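Alkaline phosphatase (Thermus thermophilus, PDB 7KWD) probably hydrolyses phosphate monoesters, as other alkaline phosphatases do, working as a homodimer whose active sites hold zinc and magnesium ions. Local coordinates at residues Ala127-Glu131 and Ala132-Val136; Ala347-Glu350 and His351-Arg354; Lys366-Phe369 and Arg370-Gly374; Asn457-Val460 and Phe461-Gly465. One frame throughout, in Å; residues are numbered along the deposited sequence.

Contact 1 of 4, residues Ala127-Glu131 and Ala132-Val136; sequences AAAKE and AGKAV
The carbonyl oxygen Ala129 O is gripped by two backbone N-H groups at the end of helix 125-131: Lys134 N at 3.0 Å in a fairly straight bond (160° at the hydrogen), and Ala132 N in a weak, bent one. Beside it Gly133 N reaches Lys130 O at 2.9 Å, coming from well above the carbonyl plane. Together the 6→1 bond from Lys134 N and the 5→2 bond from Gly133 N make a Schellman motif. Gly133 is its C' residue, and its positive phi (94°) would press a beta carbon against the preceding carbonyl oxygen, which is why glycine suits the place. Past the turn the chain doubles back over the helix. Lys130 CA points its hydrogen at Lys134 O across 3.5 Å. Val136, the second residue of strand 135-140, already rests on Lys130, CG2 to CB at 3.9 Å; from there the lysine chain carries its amine on to Gly173 O. Lys134 CG, held near its own backbone N (chi1 -49°), lies by Ala129 O and the small Ala129 CB, and the bend at chi2 directs the rest of the chain, which ends at Arg39 O. The carbonyls Ala129 O and Lys130 O, near the helix end, are thus satisfied by the turn itself.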
ATOM      1  N   ALA A 127     -24.209 -18.733   6.809  1.00 23.20           N
ATOM      2  CA  ALA A 127     -25.073 -19.909   6.855  1.00 22.63           C
ATOM      3  C   ALA A 127     -25.028 -20.557   8.240  1.00 27.44           C
ATOM      4  O   ALA A 127     -26.069 -20.895   8.828  1.00 22.39           O
ATOM      5  CB  ALA A 127     -24.662 -20.873   5.740  1.00 25.41           C
ATOM      6  N   ALA A 128     -23.831 -20.685   8.810  1.00 24.64           N
ATOM      7  CA  ALA A 128     -23.727 -21.179  10.169  1.00 21.32           C
ATOM      8  C   ALA A 128     -24.485 -20.292  11.142  1.00 26.67           C
ATOM      9  O   ALA A 128     -25.101 -20.781  12.084  1.00 24.21           O
ATOM     10  CB  ALA A 128     -22.262 -21.254  10.596  1.00 24.27           C
ATOM     11  N   ALA A 129     -24.414 -18.973  10.944  1.00 26.61           N
ATOM     12  CA  ALA A 129     -25.059 -18.035  11.856  1.00 22.19           C
ATOM     13  C   ALA A 129     -26.581 -18.167  11.781  1.00 22.45           C
ATOM     14  O   ALA A 129     -27.270 -18.170  12.807  1.00 21.67           O
ATOM     15  CB  ALA A 129     -24.637 -16.602  11.501  1.00 21.78           C
ATOM     16  N   LYS A 130     -27.110 -18.276  10.569  1.00 26.45           N
ATOM     17  CA  LYS A 130     -28.543 -18.467  10.399  1.00 22.68           C
ATOM     18  C   LYS A 130     -29.003 -19.760  11.061  1.00 28.60           C
ATOM     19  O   LYS A 130     -30.021 -19.782  11.750  1.00 25.62           O
ATOM     20  CB  LYS A 130     -28.902 -18.468   8.916  1.00 26.24           C
ATOM     21  CG  LYS A 130     -30.433 -18.590   8.756  1.00 26.52           C
ATOM     22  CD  LYS A 130     -30.882 -18.511   7.311  1.00 33.84           C
ATOM     23  CE  LYS A 130     -31.457 -17.154   7.001  1.00 35.45           C
ATOM     24  NZ  LYS A 130     -32.803 -16.988   7.618  1.00 40.75           N
ATOM     25  N   GLU A 131     -28.227 -20.838  10.906  1.00 28.52           N
ATOM     26  CA  GLU A 131     -28.591 -22.098  11.557  1.00 29.35           C
ATOM     27  C   GLU A 131     -28.628 -21.967  13.068  1.00 32.66           C
ATOM     28  O   GLU A 131     -29.337 -22.730  13.732  1.00 29.77           O
ATOM     29  CB  GLU A 131     -27.619 -23.222  11.166  1.00 28.11           C
ATOM     30  CG  GLU A 131     -27.760 -23.625   9.689  1.00 27.70           C
ATOM     31  CD  GLU A 131     -26.652 -24.555   9.209  1.00 45.32           C
ATOM     32  OE1 GLU A 131     -25.947 -25.151  10.066  1.00 44.05           O
ATOM     33  OE2 GLU A 131     -26.506 -24.680   7.963  1.00 37.20           O
ATOM     34  N   ALA A 132     -27.864 -21.033  13.619  1.00 29.55           N
ATOM     35  CA  ALA A 132     -27.837 -20.792  15.049  1.00 24.66           C
ATOM     36  C   ALA A 132     -28.826 -19.720  15.488  1.00 23.40           C
ATOM     37  O   ALA A 132     -28.752 -19.241  16.621  1.00 32.74           O
ATOM     38  CB  ALA A 132     -26.434 -20.386  15.478  1.00 30.92           C
ATOM     39  N   GLY A 133     -29.712 -19.299  14.597  1.00 27.03           N
ATOM     40  CA  GLY A 133     -30.782 -18.405  14.957  1.00 28.52           C
ATOM     41  C   GLY A 133     -30.509 -16.938  14.757  1.00 27.52           C
ATOM     42  O   GLY A 133     -31.315 -16.112  15.202  1.00 26.78           O
ATOM     43  N   LYS A 134     -29.397 -16.568  14.134  1.00 26.85           N
ATOM     44  CA  LYS A 134     -29.182 -15.157  13.842  1.00 23.78           C
ATOM     45  C   LYS A 134     -29.924 -14.784  12.562  1.00 27.30           C
ATOM     46  O   LYS A 134     -29.932 -15.546  11.601  1.00 25.38           O
ATOM     47  CB  LYS A 134     -27.684 -14.849  13.679  1.00 28.37           C
ATOM     48  CG  LYS A 134     -26.729 -15.392  14.810  1.00 25.25           C
ATOM     49  CD  LYS A 134     -26.799 -14.573  16.064  1.00 28.70           C
ATOM     50  CE  LYS A 134     -26.016 -15.254  17.231  1.00 25.18           C
ATOM     51  NZ  LYS A 134     -26.050 -14.423  18.429  1.00 31.80           N
ATOM     52  N   ALA A 135     -30.544 -13.602  12.554  1.00 23.25           N
ATOM     53  CA  ALA A 135     -30.953 -12.960  11.317  1.00 28.86           C
ATOM     54  C   ALA A 135     -29.722 -12.571  10.499  1.00 28.26           C
ATOM     55  O   ALA A 135     -28.643 -12.304  11.041  1.00 27.88           O
ATOM     56  CB  ALA A 135     -31.796 -11.722  11.619  1.00 29.42           C
ATOM     57  N   VAL A 136     -29.883 -12.565   9.177  1.00 23.72           N
ATOM     58  CA  VAL A 136     -28.794 -12.302   8.246  1.00 22.50           C
ATOM     59  C   VAL A 136     -29.208 -11.168   7.319  1.00 23.57           C
ATOM     60  O   VAL A 136     -30.335 -11.163   6.800  1.00 21.61           O
ATOM     61  CB  VAL A 136     -28.437 -13.558   7.423  1.00 24.72           C
ATOM     62  CG1 VAL A 136     -27.355 -13.258   6.377  1.00 22.26           C
ATOM     63  CG2 VAL A 136     -28.002 -14.675   8.319  1.00 25.78           C
TER

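Contact 2 of 4, residues Ala347-Glu350 and His351-Arg354; sequences ASFE and HMLR
Ser348 OG accepts the N-H of His351 at 3.1 Å, the N-cap bond that opens helix 349-356. A chi1 of 64° folds OG back toward the first turn, where it is also hydrogen-bonded to Asp236. With an alanine at this position the amide of His351 is likely to lose its capping acceptor, and Asp236 this partner. Ser348 O meanwhile takes Met352 N at 3.0 Å almost head-on. One turn along, Glu350 and Arg354 run side by side in an i to i+4 pair. Glu350 stays extended while Arg354 bends at chi3, bringing Arg354 NH2 to Glu350 OE1 at 3.3 Å in a weak salt bridge. The carboxylate and guanidinium planes are 50° apart, and Glu350 O lies over one guanidinium face. The firmer partner of this carboxylate is Arg273, which meets OE2; the Glu350 side chain is about 9 Å from that of the zinc ligand His279. Met352 SD lies in the plane of the Phe349 ring at its edge, 3.9 Å from Phe349 CD1, a Met-aromatic contact, and Lys373 adds a cation-pi contact to this ring. Ala347 CB comes obliquely to the imidazole, 3.8 Å from His351 CD2. Around the helix, Phe349, Met352 and Leu353 rest on Met409 of helix 406-412, Met352 also packs on helix 362-373, and Ala347, Ser348 and His351 face helix 234-239.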
ATOM      1  N   ALA A 347     -18.470  13.072 -12.500  1.00 29.71           N
ATOM      2  CA  ALA A 347     -18.970  11.769 -12.928  1.00 34.62           C
ATOM      3  C   ALA A 347     -17.798  10.799 -13.071  1.00 28.42           C
ATOM      4  O   ALA A 347     -16.629  11.195 -13.143  1.00 26.63           O
ATOM      5  CB  ALA A 347     -19.748  11.872 -14.256  1.00 34.23           C
ATOM      6  N   SER A 348     -18.135   9.514 -13.092  1.00 27.63           N
ATOM      7  CA  SER A 348     -17.151   8.466 -13.293  1.00 31.62           C
ATOM      8  C   SER A 348     -16.896   8.217 -14.779  1.00 34.06           C
ATOM      9  O   SER A 348     -17.686   8.591 -15.638  1.00 33.52           O
ATOM     10  CB  SER A 348     -17.656   7.168 -12.667  1.00 32.30           C
ATOM     11  OG  SER A 348     -18.839   6.730 -13.345  1.00 31.05           O
ATOM     12  N   PHE A 349     -15.788   7.530 -15.069  1.00 31.88           N
ATOM     13  CA  PHE A 349     -15.535   7.035 -16.419  1.00 35.91           C
ATOM     14  C   PHE A 349     -16.692   6.176 -16.930  1.00 36.34           C
ATOM     15  O   PHE A 349     -16.963   6.150 -18.132  1.00 35.65           O
ATOM     16  CB  PHE A 349     -14.242   6.216 -16.433  1.00 34.51           C
ATOM     17  CG  PHE A 349     -12.966   7.035 -16.366  1.00 35.93           C
ATOM     18  CD1 PHE A 349     -12.938   8.361 -16.760  1.00 33.16           C
ATOM     19  CD2 PHE A 349     -11.782   6.454 -15.929  1.00 32.16           C
ATOM     20  CE1 PHE A 349     -11.759   9.079 -16.719  1.00 34.83           C
ATOM     21  CE2 PHE A 349     -10.614   7.172 -15.876  1.00 31.69           C
ATOM     22  CZ  PHE A 349     -10.600   8.486 -16.283  1.00 30.13           C
ATOM     23  N   GLU A 350     -17.346   5.434 -16.038  1.00 35.99           N
ATOM     24  CA  GLU A 350     -18.436   4.542 -16.430  1.00 27.49           C
ATOM     25  C   GLU A 350     -19.615   5.334 -16.944  1.00 36.85           C
ATOM     26  O   GLU A 350     -20.261   4.950 -17.928  1.00 36.44           O
ATOM     27  CB  GLU A 350     -18.846   3.683 -15.232  1.00 34.34           C
ATOM     28  CG  GLU A 350     -20.164   2.932 -15.380  1.00 37.94           C
ATOM     29  CD  GLU A 350     -20.490   2.084 -14.143  1.00 34.70           C
ATOM     30  OE1 GLU A 350     -21.331   2.513 -13.321  1.00 35.61           O
ATOM     31  OE2 GLU A 350     -19.893   0.997 -13.988  1.00 32.08           O
ATOM     32  N   HIS A 351     -19.909   6.446 -16.281  1.00 35.26           N
ATOM     33  CA  HIS A 351     -21.014   7.294 -16.709  1.00 39.87           C
ATOM     34  C   HIS A 351     -20.648   8.052 -17.971  1.00 36.97           C
ATOM     35  O   HIS A 351     -21.430   8.089 -18.926  1.00 36.29           O
ATOM     36  CB  HIS A 351     -21.365   8.223 -15.578  1.00 33.24           C
ATOM     37  CG  HIS A 351     -22.507   9.127 -15.861  1.00 35.05           C
ATOM     38  ND1 HIS A 351     -23.811   8.769 -15.611  1.00 39.29           N
ATOM     39  CD2 HIS A 351     -22.540  10.392 -16.338  1.00 37.83           C
ATOM     40  CE1 HIS A 351     -24.598   9.781 -15.916  1.00 41.40           C
ATOM     41  NE2 HIS A 351     -23.852  10.779 -16.354  1.00 40.02           N
ATOM     42  N   MET A 352     -19.436   8.607 -18.018  1.00 34.81           N
ATOM     43  CA  MET A 352     -18.939   9.205 -19.248  1.00 39.54           C
ATOM     44  C   MET A 352     -19.105   8.249 -20.420  1.00 41.72           C
ATOM     45  O   MET A 352     -19.683   8.610 -21.446  1.00 43.58           O
ATOM     46  CB  MET A 352     -17.474   9.617 -19.077  1.00 36.94           C
ATOM     47  CG  MET A 352     -17.298  10.799 -18.089  1.00 38.51           C
ATOM     48  SD  MET A 352     -15.578  11.150 -17.581  1.00 36.73           S
ATOM     49  CE  MET A 352     -14.894  11.570 -19.246  1.00 40.34           C
ATOM     50  N   LEU A 353     -18.616   7.013 -20.283  1.00 38.25           N
ATOM     51  CA  LEU A 353     -18.733   6.056 -21.377  1.00 38.88           C
ATOM     52  C   LEU A 353     -20.197   5.862 -21.763  1.00 42.86           C
ATOM     53  O   LEU A 353     -20.544   5.790 -22.946  1.00 48.46           O
ATOM     54  CB  LEU A 353     -18.110   4.734 -20.976  1.00 38.35           C
ATOM     55  CG  LEU A 353     -16.740   4.331 -21.500  1.00 43.86           C
ATOM     56  CD1 LEU A 353     -15.991   5.447 -22.191  1.00 43.82           C
ATOM     57  CD2 LEU A 353     -15.865   3.751 -20.367  1.00 37.74           C
ATOM     58  N   ARG A 354     -21.075   5.788 -20.776  1.00 33.23           N
ATOM     59  CA  ARG A 354     -22.495   5.647 -21.069  1.00 40.88           C
ATOM     60  C   ARG A 354     -22.991   6.843 -21.875  1.00 41.47           C
ATOM     61  O   ARG A 354     -23.643   6.684 -22.906  1.00 45.31           O
ATOM     62  CB  ARG A 354     -23.224   5.482 -19.744  1.00 44.07           C
ATOM     63  CG  ARG A 354     -24.626   5.004 -19.772  1.00 56.90           C
ATOM     64  CD  ARG A 354     -25.107   4.916 -18.320  1.00 72.47           C
ATOM     65  NE  ARG A 354     -24.433   3.842 -17.580  1.00 74.41           N
ATOM     66  CZ  ARG A 354     -24.009   3.904 -16.308  1.00 78.47           C
ATOM     67  NH1 ARG A 354     -24.151   5.016 -15.558  1.00 58.11           N
ATOM     68  NH2 ARG A 354     -23.431   2.824 -15.783  1.00 61.26           N
TER

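Contact 3 of 4, residues Lys366-Phe369 and Arg370-Gly374; sequences KEAF and RAMKG
The guanidinium of Arg370 presents its NE side to the carboxylate of Glu367, so that the acid lies at its edge and close to its plane. Arg370 NE gives its hydrogen to Glu367 OE1 at 2.8 Å and Arg370 NH2 gives one to Glu367 OE2 at 3.0 Å, each bond nearly straight and each oxygen met on its syn side. The two planes are 31° apart, a modest twist for a side-on, two-pronged salt bridge. At the other flat group, Lys373 CG comes obliquely to the Phe369 ring, 4.4 Å from Phe369 CD2. The acid and base are three residues apart and both chains fold here, Glu367 at chi2 (56°) and Arg370 at chi3 (57°), bringing the two ends level. Long, flexible residues suit this exposed side of helix 362-373, where neither charge has to be buried.

On another side Met372 CE covers Ala368 CB at 3.8 Å, the methionine bending at chi3 so that its methyl returns over the alanine; a small residue there admits it. The backbone below keeps the i to i+4 pattern, with Ala371 N on Glu367 O at 2.8 Å and Met372 N on Ala368 O at 2.9 Å. Farther on, Lys373 N meets Phe369 O from above the carbonyl plane, and Gly374 follows with positive phi, a conformation glycine adopts easily. The amine of Lys373 meets Ala347 O and Gln345, and forms a salt bridge with Asp282. The helix thus has two chemistries: a paired charge at its surface, probably limiting the freedom of both ends, and an apolar side of Ala368, Phe369 and Met372.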
ATOM      1  N   LYS A 366     -13.878  15.228 -25.704  1.00 42.42           N
ATOM      2  CA  LYS A 366     -13.296  16.427 -25.118  1.00 43.32           C
ATOM      3  C   LYS A 366     -14.305  17.152 -24.244  1.00 41.94           C
ATOM      4  O   LYS A 366     -13.976  17.603 -23.138  1.00 45.53           O
ATOM      5  CB  LYS A 366     -12.759  17.314 -26.247  1.00 43.10           C
ATOM      6  CG  LYS A 366     -12.039  18.559 -25.806  1.00 52.61           C
ATOM      7  CD  LYS A 366     -11.260  19.249 -26.964  1.00 69.99           C
ATOM      8  CE  LYS A 366     -10.628  18.260 -27.944  1.00 62.85           C
ATOM      9  NZ  LYS A 366      -9.480  18.818 -28.708  1.00 60.58           N
ATOM     10  N   GLU A 367     -15.551  17.236 -24.693  1.00 34.43           N
ATOM     11  CA  GLU A 367     -16.547  17.915 -23.880  1.00 40.52           C
ATOM     12  C   GLU A 367     -16.869  17.111 -22.630  1.00 45.20           C
ATOM     13  O   GLU A 367     -17.085  17.691 -21.556  1.00 39.95           O
ATOM     14  CB  GLU A 367     -17.809  18.178 -24.698  1.00 37.40           C
ATOM     15  CG  GLU A 367     -18.997  18.691 -23.904  1.00 40.25           C
ATOM     16  CD  GLU A 367     -18.724  19.957 -23.110  1.00 48.21           C
ATOM     17  OE1 GLU A 367     -17.655  20.596 -23.297  1.00 49.83           O
ATOM     18  OE2 GLU A 367     -19.601  20.307 -22.292  1.00 44.73           O
ATOM     19  N   ALA A 368     -16.909  15.776 -22.746  1.00 43.09           N
ATOM     20  CA  ALA A 368     -17.213  14.937 -21.586  1.00 41.74           C
ATOM     21  C   ALA A 368     -16.147  15.087 -20.502  1.00 38.19           C
ATOM     22  O   ALA A 368     -16.468  15.278 -19.323  1.00 37.30           O
ATOM     23  CB  ALA A 368     -17.343  13.477 -22.016  1.00 38.54           C
ATOM     24  N   PHE A 369     -14.874  15.045 -20.892  1.00 34.18           N
ATOM     25  CA  PHE A 369     -13.800  15.266 -19.930  1.00 39.17           C
ATOM     26  C   PHE A 369     -13.865  16.658 -19.306  1.00 46.20           C
ATOM     27  O   PHE A 369     -13.608  16.815 -18.102  1.00 36.22           O
ATOM     28  CB  PHE A 369     -12.457  15.045 -20.605  1.00 36.93           C
ATOM     29  CG  PHE A 369     -12.018  13.617 -20.593  1.00 42.42           C
ATOM     30  CD1 PHE A 369     -12.564  12.721 -21.483  1.00 35.88           C
ATOM     31  CD2 PHE A 369     -11.055  13.172 -19.688  1.00 42.48           C
ATOM     32  CE1 PHE A 369     -12.165  11.396 -21.476  1.00 41.14           C
ATOM     33  CE2 PHE A 369     -10.648  11.853 -19.679  1.00 36.70           C
ATOM     34  CZ  PHE A 369     -11.211  10.959 -20.577  1.00 33.40           C
ATOM     35  N   ARG A 370     -14.176  17.684 -20.110  1.00 40.95           N
ATOM     36  CA  ARG A 370     -14.339  19.030 -19.575  1.00 38.23           C
ATOM     37  C   ARG A 370     -15.451  19.064 -18.539  1.00 36.05           C
ATOM     38  O   ARG A 370     -15.272  19.564 -17.425  1.00 37.29           O
ATOM     39  CB  ARG A 370     -14.643  20.012 -20.715  1.00 44.76           C
ATOM     40  CG  ARG A 370     -14.367  21.510 -20.427  1.00 45.73           C
ATOM     41  CD  ARG A 370     -15.183  22.447 -21.361  1.00 55.33           C
ATOM     42  NE  ARG A 370     -16.623  22.184 -21.263  1.00 48.28           N
ATOM     43  CZ  ARG A 370     -17.358  22.476 -20.191  1.00 51.03           C
ATOM     44  NH1 ARG A 370     -16.787  23.065 -19.155  1.00 53.58           N
ATOM     45  NH2 ARG A 370     -18.655  22.183 -20.144  1.00 45.60           N
ATOM     46  N   ALA A 371     -16.614  18.545 -18.886  1.00 40.07           N
ATOM     47  CA  ALA A 371     -17.756  18.714 -18.009  1.00 40.02           C
ATOM     48  C   ALA A 371     -17.709  17.811 -16.783  1.00 36.32           C
ATOM     49  O   ALA A 371     -18.154  18.216 -15.711  1.00 39.86           O
ATOM     50  CB  ALA A 371     -19.035  18.450 -18.798  1.00 40.56           C
ATOM     51  N   MET A 372     -17.156  16.615 -16.900  1.00 37.43           N
ATOM     52  CA  MET A 372     -17.261  15.638 -15.831  1.00 38.84           C
ATOM     53  C   MET A 372     -15.959  15.379 -15.093  1.00 38.14           C
ATOM     54  O   MET A 372     -16.013  14.912 -13.951  1.00 30.36           O
ATOM     55  CB  MET A 372     -17.838  14.334 -16.404  1.00 46.23           C
ATOM     56  CG  MET A 372     -19.314  14.512 -16.840  1.00 46.74           C
ATOM     57  SD  MET A 372     -20.093  13.063 -17.607  1.00 52.40           S
ATOM     58  CE  MET A 372     -20.016  13.523 -19.347  1.00 54.26           C
ATOM     59  N   LYS A 373     -14.808  15.723 -15.679  1.00 34.70           N
ATOM     60  CA  LYS A 373     -13.533  15.642 -14.980  1.00 34.31           C
ATOM     61  C   LYS A 373     -12.831  16.980 -14.752  1.00 33.85           C
ATOM     62  O   LYS A 373     -11.838  17.002 -14.026  1.00 33.60           O
ATOM     63  CB  LYS A 373     -12.578  14.711 -15.748  1.00 33.60           C
ATOM     64  CG  LYS A 373     -13.064  13.245 -15.770  1.00 38.78           C
ATOM     65  CD  LYS A 373     -13.164  12.669 -14.351  1.00 31.82           C
ATOM     66  CE  LYS A 373     -13.297  11.127 -14.363  1.00 36.18           C
ATOM     67  NZ  LYS A 373     -13.926  10.656 -13.083  1.00 30.34           N
ATOM     68  N   GLY A 374     -13.327  18.087 -15.306  1.00 35.88           N
ATOM     69  CA  GLY A 374     -12.623  19.347 -15.215  1.00 32.25           C
ATOM     70  C   GLY A 374     -11.297  19.366 -15.957  1.00 37.66           C
ATOM     71  O   GLY A 374     -10.367  20.059 -15.544  1.00 38.09           O
TER

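Contact 4 of 4, residues Asn457-Val460 and Phe461-Gly465; sequences NTHV and FRLMG
Arg462 NH1 donates to His459 ND1 at 3.2 Å, lying exactly in the imidazole plane, and ND1 in turn sits close to the guanidinium plane. The ring and the guanidinium are turned 33° against each other. His459 holds its ring trans to its amide nitrogen (chi1 -165°), while Arg462, extended from CG to NE, crosses it at about a right angle and passes CB and CD close to ND1. At the far side of the ring NE2 is hydrogen-bonded to Pro32 O, consistent with an uncharged ring protonated at NE2. A phenylalanine here would probably leave Arg462 NH1 and Pro32 O each without its ring-nitrogen mate. Thr458 O lies over one face of the same guanidinium, and Thr458 OG1 is bonded to Asp456. Farther along, the backbone settles into i to i+4 bonds, with Leu463 N on His459 O at 2.9 Å and Met464 N on Val460 O at 2.9 Å. Packing then takes over: Leu463 CD2 approaches His459 NE2 obliquely at 3.5 Å, and Val460 CG1 meets Met464 CG at 4.3 Å. Branched Val460 also touches Phe102 of helix 95-104, and flexible Met464 reaches Leu41 and Val43 of strand 40-46. The Asn457 side chain lies about 7 Å from those of the zinc ligands Asp317 and His318. In this buried contact, His459 gives the arginine a probably neutral acceptor and is itself linked to the segment at Pro32.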
ATOM      1  N   ASN A 457      -5.753 -13.754   5.757  1.00 20.32           N
ATOM      2  CA  ASN A 457      -7.156 -13.384   5.598  1.00 21.52           C
ATOM      3  C   ASN A 457      -8.077 -14.456   6.182  1.00 20.27           C
ATOM      4  O   ASN A 457      -9.178 -14.135   6.658  1.00 17.10           O
ATOM      5  CB  ASN A 457      -7.466 -13.041   4.135  1.00 20.17           C
ATOM      6  CG  ASN A 457      -7.157 -14.152   3.125  1.00 24.95           C
ATOM      7  OD1 ASN A 457      -6.671 -15.242   3.445  1.00 22.46           O
ATOM      8  ND2 ASN A 457      -7.451 -13.852   1.873  1.00 22.20           N
ATOM      9  N   THR A 458      -7.620 -15.711   6.244  1.00 19.56           N
ATOM     10  CA  THR A 458      -8.470 -16.740   6.834  1.00 23.50           C
ATOM     11  C   THR A 458      -8.715 -16.489   8.314  1.00 24.96           C
ATOM     12  O   THR A 458      -9.626 -17.074   8.898  1.00 21.60           O
ATOM     13  CB  THR A 458      -7.867 -18.139   6.697  1.00 25.24           C
ATOM     14  OG1 THR A 458      -6.510 -18.153   7.179  1.00 18.94           O
ATOM     15  CG2 THR A 458      -7.901 -18.562   5.229  1.00 22.48           C
ATOM     16  N   HIS A 459      -7.915 -15.643   8.941  1.00 24.50           N
ATOM     17  CA  HIS A 459      -8.137 -15.402  10.360  1.00 22.12           C
ATOM     18  C   HIS A 459      -9.419 -14.626  10.606  1.00 19.10           C
ATOM     19  O   HIS A 459      -9.973 -14.676  11.717  1.00 21.93           O
ATOM     20  CB  HIS A 459      -6.970 -14.664  10.969  1.00 27.32           C
ATOM     21  CG  HIS A 459      -6.976 -14.709  12.455  1.00 23.32           C
ATOM     22  ND1 HIS A 459      -6.962 -15.897  13.154  1.00 25.13           N
ATOM     23  CD2 HIS A 459      -7.072 -13.726  13.376  1.00 26.70           C
ATOM     24  CE1 HIS A 459      -7.010 -15.636  14.447  1.00 26.42           C
ATOM     25  NE2 HIS A 459      -7.067 -14.328  14.607  1.00 27.40           N
ATOM     26  N   VAL A 460      -9.917 -13.911   9.590  1.00 18.78           N
ATOM     27  CA  VAL A 460     -11.179 -13.227   9.781  1.00 16.66           C
ATOM     28  C   VAL A 460     -12.275 -14.236  10.106  1.00 17.23           C
ATOM     29  O   VAL A 460     -13.144 -13.981  10.960  1.00 22.20           O
ATOM     30  CB  VAL A 460     -11.517 -12.365   8.559  1.00 19.07           C
ATOM     31  CG1 VAL A 460     -12.944 -11.945   8.687  1.00 19.90           C
ATOM     32  CG2 VAL A 460     -10.537 -11.198   8.496  1.00 21.87           C
ATOM     33  N   PHE A 461     -12.222 -15.416   9.482  1.00 23.88           N
ATOM     34  CA  PHE A 461     -13.147 -16.491   9.833  1.00 16.06           C
ATOM     35  C   PHE A 461     -13.056 -16.861  11.312  1.00 20.55           C
ATOM     36  O   PHE A 461     -14.074 -16.974  11.994  1.00 20.16           O
ATOM     37  CB  PHE A 461     -12.848 -17.709   8.970  1.00 17.82           C
ATOM     38  CG  PHE A 461     -13.738 -18.894   9.246  1.00 23.07           C
ATOM     39  CD1 PHE A 461     -15.059 -18.901   8.822  1.00 21.65           C
ATOM     40  CD2 PHE A 461     -13.246 -19.999   9.932  1.00 23.51           C
ATOM     41  CE1 PHE A 461     -15.874 -19.995   9.050  1.00 21.30           C
ATOM     42  CE2 PHE A 461     -14.057 -21.084  10.181  1.00 20.81           C
ATOM     43  CZ  PHE A 461     -15.370 -21.089   9.730  1.00 23.56           C
ATOM     44  N   ARG A 462     -11.832 -17.036  11.831  1.00 23.10           N
ATOM     45  CA  ARG A 462     -11.667 -17.371  13.243  1.00 22.08           C
ATOM     46  C   ARG A 462     -12.185 -16.274  14.158  1.00 24.18           C
ATOM     47  O   ARG A 462     -12.807 -16.558  15.194  1.00 24.50           O
ATOM     48  CB  ARG A 462     -10.193 -17.658  13.533  1.00 23.84           C
ATOM     49  CG  ARG A 462      -9.749 -18.895  12.798  1.00 25.57           C
ATOM     50  CD  ARG A 462      -8.386 -19.388  13.229  1.00 26.26           C
ATOM     51  NE  ARG A 462      -7.858 -20.198  12.152  1.00 43.37           N
ATOM     52  CZ  ARG A 462      -7.121 -19.698  11.171  1.00 37.76           C
ATOM     53  NH1 ARG A 462      -6.809 -18.406  11.178  1.00 30.55           N
ATOM     54  NH2 ARG A 462      -6.703 -20.489  10.200  1.00 49.55           N
ATOM     55  N   LEU A 463     -11.951 -15.010  13.798  1.00 20.85           N
ATOM     56  CA  LEU A 463     -12.454 -13.920  14.619  1.00 22.56           C
ATOM     57  C   LEU A 463     -13.976 -13.898  14.639  1.00 20.79           C
ATOM     58  O   LEU A 463     -14.591 -13.663  15.684  1.00 21.05           O
ATOM     59  CB  LEU A 463     -11.932 -12.585  14.104  1.00 22.20           C
ATOM     60  CG  LEU A 463     -10.423 -12.391  14.095  1.00 25.66           C
ATOM     61  CD1 LEU A 463     -10.131 -11.078  13.368  1.00 26.69           C
ATOM     62  CD2 LEU A 463      -9.906 -12.390  15.473  1.00 23.48           C
ATOM     63  N   MET A 464     -14.602 -14.098  13.485  1.00 22.73           N
ATOM     64  CA  MET A 464     -16.060 -14.137  13.467  1.00 22.71           C
ATOM     65  C   MET A 464     -16.577 -15.283  14.319  1.00 22.62           C
ATOM     66  O   MET A 464     -17.570 -15.129  15.056  1.00 22.40           O
ATOM     67  CB  MET A 464     -16.576 -14.268  12.043  1.00 21.81           C
ATOM     68  CG  MET A 464     -16.224 -13.085  11.190  1.00 23.93           C
ATOM     69  SD  MET A 464     -17.215 -12.950   9.699  1.00 21.47           S
ATOM     70  CE  MET A 464     -16.663 -14.350   8.735  1.00 22.12           C
ATOM     71  N   GLY A 465     -15.930 -16.441  14.227  1.00 26.89           N
ATOM     72  CA  GLY A 465     -16.405 -17.596  14.975  1.00 23.19           C
ATOM     73  C   GLY A 465     -16.223 -17.421  16.469  1.00 25.48           C
ATOM     74  O   GLY A 465     -17.090 -17.800  17.251  1.00 20.89           O
TER

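In the fold
All four contacts are local and follow one another in series, none nesting or crossing. Contact 1 comes first and closes the turn from helix 125-131 into strand 135-140. Much later, contact 2 forms the start of helix 349-356 and contact 3 the last turns of helix 362-373, the next helix in the chain. These two touch directly: Lys373 NZ probably hydrogen-bonds to Ala347 O at 2.8 Å, and Met352 CE packs on Phe369 CD1. Contact 4, at the start of helix 459-468, returns to the side of contact 1, their centres about 16 Å apart, and Phe125 of helix 125-131 meets Phe461 and Met464. Contacts 2 and 3 lie across the chain's centre from contacts 1 and 4.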